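Thioredoxin (Thermosipho africanus, PDB 6MOS) probably acts as a thiol-disulfide oxidoreductase, exchanging electrons with partner proteins through a redox-active cysteine pair. Local coordinates at residues Met28-Cys41 against Leu75-Lys87. Sequence-based numbering, arbitrary orientation.
Sequences MKIEYFKNDKCSVC and LVFTVPTVIILDK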
# COMPACT_ATOMS: atom_id res chain seq x y z
N MET A 28 8.98 1.40 8.76
CA MET A 28 8.30 1.28 7.46
C MET A 28 6.84 1.66 7.56
O MET A 28 6.30 1.87 8.65
CB MET A 28 8.43 -0.13 6.91
CG MET A 28 9.83 -0.50 6.47
SD MET A 28 9.87 -2.22 5.94
CE MET A 28 9.03 -2.12 4.36
N LYS A 29 6.18 1.74 6.41
CA LYS A 29 4.78 2.14 6.39
C LYS A 29 4.19 1.66 5.08
O LYS A 29 4.85 1.73 4.04
CB LYS A 29 4.62 3.66 6.50
CG LYS A 29 3.20 4.08 6.76
CD LYS A 29 2.94 5.50 6.32
CE LYS A 29 1.52 5.90 6.64
NZ LYS A 29 1.24 7.33 6.32
N ILE A 30 2.96 1.16 5.15
CA ILE A 30 2.15 0.87 3.97
C ILE A 30 1.07 1.92 3.86
O ILE A 30 0.36 2.20 4.83
CB ILE A 30 1.53 -0.53 4.05
CG1 ILE A 30 2.64 -1.59 4.14
CG2 ILE A 30 0.57 -0.75 2.86
CD1 ILE A 30 2.13 -2.99 4.42
N GLU A 31 0.93 2.50 2.67
CA GLU A 31 -0.17 3.41 2.36
C GLU A 31 -1.05 2.72 1.32
O GLU A 31 -0.55 2.32 0.26
CB GLU A 31 0.35 4.75 1.85
CG GLU A 31 0.92 5.58 3.04
CD GLU A 31 1.42 6.97 2.67
OE1 GLU A 31 1.53 7.26 1.48
OE2 GLU A 31 1.73 7.78 3.59
N TYR A 32 -2.33 2.57 1.64
CA TYR A 32 -3.28 1.84 0.80
C TYR A 32 -4.33 2.84 0.33
O TYR A 32 -5.10 3.35 1.15
CB TYR A 32 -3.93 0.71 1.59
CG TYR A 32 -4.87 -0.15 0.79
CD1 TYR A 32 -4.38 -1.07 -0.12
CD2 TYR A 32 -6.25 -0.04 0.95
CE1 TYR A 32 -5.24 -1.84 -0.87
CE2 TYR A 32 -7.12 -0.82 0.20
CZ TYR A 32 -6.61 -1.72 -0.70
OH TYR A 32 -7.46 -2.52 -1.45
N PHE A 33 -4.38 3.11 -0.97
CA PHE A 33 -5.30 4.09 -1.53
C PHE A 33 -6.50 3.38 -2.12
O PHE A 33 -6.34 2.44 -2.92
CB PHE A 33 -4.61 4.95 -2.60
CG PHE A 33 -3.44 5.74 -2.09
CD1 PHE A 33 -2.17 5.17 -2.03
CD2 PHE A 33 -3.60 7.05 -1.67
CE1 PHE A 33 -1.08 5.89 -1.55
CE2 PHE A 33 -2.51 7.79 -1.19
CZ PHE A 33 -1.26 7.21 -1.13
N LYS A 34 -7.70 3.81 -1.73
CA LYS A 34 -8.91 3.09 -2.12
C LYS A 34 -10.04 4.09 -2.31
O LYS A 34 -9.91 5.28 -2.03
CB LYS A 34 -9.27 2.03 -1.07
CG LYS A 34 -9.47 2.56 0.38
CD LYS A 34 -10.91 3.06 0.61
CE LYS A 34 -11.15 3.48 2.05
NZ LYS A 34 -12.61 3.71 2.27
N ASN A 35 -11.16 3.58 -2.82
CA ASN A 35 -12.43 4.25 -2.60
C ASN A 35 -13.47 3.18 -2.33
O ASN A 35 -13.22 1.98 -2.49
CB ASN A 35 -12.78 5.19 -3.75
CG ASN A 35 -13.16 4.47 -5.01
OD1 ASN A 35 -13.99 3.57 -5.01
ND2 ASN A 35 -12.55 4.89 -6.11
N ASP A 36 -14.64 3.59 -1.87
CA ASP A 36 -15.58 2.59 -1.41
C ASP A 36 -16.44 2.03 -2.54
O ASP A 36 -17.28 1.16 -2.29
CB ASP A 36 -16.45 3.14 -0.27
CG ASP A 36 -15.73 3.09 1.07
OD1 ASP A 36 -14.76 2.31 1.21
OD2 ASP A 36 -16.13 3.83 1.99
N LYS A 37 -16.23 2.49 -3.77
CA LYS A 37 -16.90 1.93 -4.94
C LYS A 37 -16.03 0.95 -5.70
O LYS A 37 -16.45 0.41 -6.74
CB LYS A 37 -17.36 3.05 -5.87
CG LYS A 37 -18.51 3.85 -5.29
CD LYS A 37 -18.88 5.02 -6.18
CE LYS A 37 -17.91 6.18 -6.00
NZ LYS A 37 -18.53 7.48 -6.36
N CYS A 38 -14.82 0.69 -5.21
CA CYS A 38 -13.83 -0.16 -5.88
C CYS A 38 -13.89 -1.57 -5.28
O CYS A 38 -13.54 -1.77 -4.11
CB CYS A 38 -12.45 0.47 -5.75
SG CYS A 38 -10.99 -0.59 -6.09
N SER A 39 -14.29 -2.54 -6.10
CA SER A 39 -14.50 -3.89 -5.58
C SER A 39 -13.19 -4.62 -5.35
O SER A 39 -13.06 -5.37 -4.37
CB SER A 39 -15.39 -4.68 -6.54
OG SER A 39 -16.63 -4.02 -6.72
N VAL A 40 -12.21 -4.45 -6.24
CA VAL A 40 -10.89 -5.03 -5.99
C VAL A 40 -10.31 -4.45 -4.70
O VAL A 40 -9.65 -5.17 -3.93
CB VAL A 40 -9.96 -4.79 -7.19
CG1 VAL A 40 -8.55 -5.25 -6.88
CG2 VAL A 40 -10.51 -5.53 -8.43
N CYS A 41 -10.57 -3.17 -4.43
CA CYS A 41 -10.06 -2.55 -3.19
C CYS A 41 -10.65 -3.20 -1.95
O CYS A 41 -9.94 -3.44 -0.96
CB CYS A 41 -10.36 -1.05 -3.14
SG CYS A 41 -9.74 -0.06 -4.49
N LEU A 75 0.34 11.95 -6.58
CA LEU A 75 0.11 11.54 -7.97
C LEU A 75 -0.48 10.13 -8.03
O LEU A 75 -0.11 9.30 -8.87
CB LEU A 75 1.40 11.65 -8.80
CG LEU A 75 2.07 13.02 -8.69
CD1 LEU A 75 3.36 13.09 -9.50
CD2 LEU A 75 1.11 14.12 -9.14
N VAL A 76 -1.42 9.86 -7.14
CA VAL A 76 -2.18 8.61 -7.12
C VAL A 76 -3.50 8.87 -7.83
O VAL A 76 -4.27 9.74 -7.41
CB VAL A 76 -2.44 8.14 -5.68
CG1 VAL A 76 -3.41 6.95 -5.69
CG2 VAL A 76 -1.12 7.81 -5.00
N PHE A 77 -3.76 8.11 -8.89
CA PHE A 77 -4.93 8.32 -9.72
C PHE A 77 -5.82 7.10 -9.86
O PHE A 77 -7.00 7.25 -10.18
CB PHE A 77 -4.52 8.78 -11.12
CG PHE A 77 -3.53 9.88 -11.10
CD1 PHE A 77 -3.87 11.10 -10.55
CD2 PHE A 77 -2.26 9.68 -11.58
CE1 PHE A 77 -2.95 12.12 -10.50
CE2 PHE A 77 -1.33 10.70 -11.54
CZ PHE A 77 -1.68 11.92 -11.00
N THR A 78 -5.29 5.90 -9.68
CA THR A 78 -6.07 4.68 -9.75
C THR A 78 -6.08 4.00 -8.39
O THR A 78 -5.15 4.14 -7.60
CB THR A 78 -5.51 3.72 -10.81
OG1 THR A 78 -6.29 2.51 -10.80
CG2 THR A 78 -4.04 3.41 -10.56
N VAL A 79 -7.15 3.26 -8.12
CA VAL A 79 -7.19 2.42 -6.93
C VAL A 79 -7.48 0.98 -7.35
O VAL A 79 -8.17 0.75 -8.36
CB VAL A 79 -8.21 2.95 -5.90
CG1 VAL A 79 -7.76 4.30 -5.41
CG2 VAL A 79 -9.58 3.12 -6.54
N PRO A 80 -6.98 -0.02 -6.63
CA PRO A 80 -6.11 0.21 -5.47
C PRO A 80 -4.71 0.67 -5.87
O PRO A 80 -4.23 0.32 -6.96
CB PRO A 80 -6.07 -1.16 -4.79
CG PRO A 80 -6.26 -2.14 -5.91
CD PRO A 80 -7.24 -1.46 -6.86
N THR A 81 -4.07 1.50 -5.05
CA THR A 81 -2.65 1.77 -5.17
C THR A 81 -2.01 1.46 -3.83
O THR A 81 -2.58 1.78 -2.78
CB THR A 81 -2.34 3.22 -5.60
OG1 THR A 81 -2.76 3.46 -6.96
CG2 THR A 81 -0.85 3.54 -5.47
N VAL A 82 -0.87 0.78 -3.85
CA VAL A 82 -0.14 0.43 -2.64
C VAL A 82 1.23 1.09 -2.71
O VAL A 82 1.94 0.94 -3.71
CB VAL A 82 -0.00 -1.10 -2.47
CG1 VAL A 82 0.85 -1.41 -1.25
CG2 VAL A 82 -1.37 -1.73 -2.31
N ILE A 83 1.60 1.82 -1.67
CA ILE A 83 2.92 2.43 -1.60
C ILE A 83 3.59 1.90 -0.34
O ILE A 83 3.00 1.98 0.75
CB ILE A 83 2.86 3.96 -1.60
CG1 ILE A 83 2.17 4.48 -2.86
CG2 ILE A 83 4.26 4.56 -1.54
CD1 ILE A 83 2.21 5.99 -3.00
N ILE A 84 4.77 1.31 -0.48
CA ILE A 84 5.58 0.90 0.66
C ILE A 84 6.62 1.98 0.91
O ILE A 84 7.29 2.44 -0.02
CB ILE A 84 6.23 -0.47 0.42
CG1 ILE A 84 5.15 -1.50 0.04
CG2 ILE A 84 6.99 -0.92 1.65
CD1 ILE A 84 5.70 -2.85 -0.38
N LEU A 85 6.74 2.42 2.16
CA LEU A 85 7.67 3.49 2.49
C LEU A 85 8.53 3.10 3.67
O LEU A 85 8.16 2.26 4.49
CB LEU A 85 6.94 4.81 2.81
CG LEU A 85 6.04 5.39 1.73
CD1 LEU A 85 4.59 5.02 2.00
CD2 LEU A 85 6.19 6.89 1.61
N ASP A 86 9.69 3.75 3.75
CA ASP A 86 10.59 3.64 4.89
C ASP A 86 11.18 5.02 5.14
O ASP A 86 11.85 5.57 4.27
CB ASP A 86 11.70 2.62 4.62
CG ASP A 86 12.60 2.40 5.82
OD1 ASP A 86 12.22 2.82 6.94
OD2 ASP A 86 13.68 1.81 5.64
N LYS A 87 10.93 5.58 6.33
CA LYS A 87 11.38 6.93 6.66
C LYS A 87 10.83 7.94 5.65
O LYS A 87 11.55 8.84 5.19
CB LYS A 87 12.91 7.01 6.75
CG LYS A 87 13.45 8.25 7.46
CD LYS A 87 14.45 9.01 6.58
CE LYS A 87 15.01 10.24 7.29
NZ LYS A 87 15.63 9.89 8.60
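F33 CG is anti to its carbonyl carbon (chi1 -61°), which sets the ring against V76, whose CG2 sits over the middle of one ring face, 3.8 Å from the centroid, as a CH-pi contact. The same ring takes T81 O at its edge and I83 CD1 3.6 Å from CE1. On the opposite face of the sheet Y32 CG is anti to the backbone N (chi1 -177°), which lays the ring edge against V82 CG2 and carries OH to C41 O, a 2.7 Å bond on a carbonyl lone pair that ties strand 29-34 to helix 39-55. The two rings lie near the F33-T81 end of the antiparallel ladder of 29-34 and 81-86, the central strands of the thioredoxin sheet; E31 N to I83 O and F33 N to T81 O are both nearly straight. Cutting F33 back to an alanine would take away the ring under V76 CG2 and beside I83 CD1, and would probably open a gap on that face. Beyond the ladder, the C38–C41 disulfide, the CxxC pair at the helix start, lies against V79 and P80. The peptide between those two is cis, the thioredoxin cis-proline, and C41 SG is 3.5 Å from P80 N and 3.7 Å from P80 CD. V79 and P80, carbons and backbone alike, thus line this side of the disulfide, consistent with a redox site where the cis-proline loop shapes access to the sulfurs.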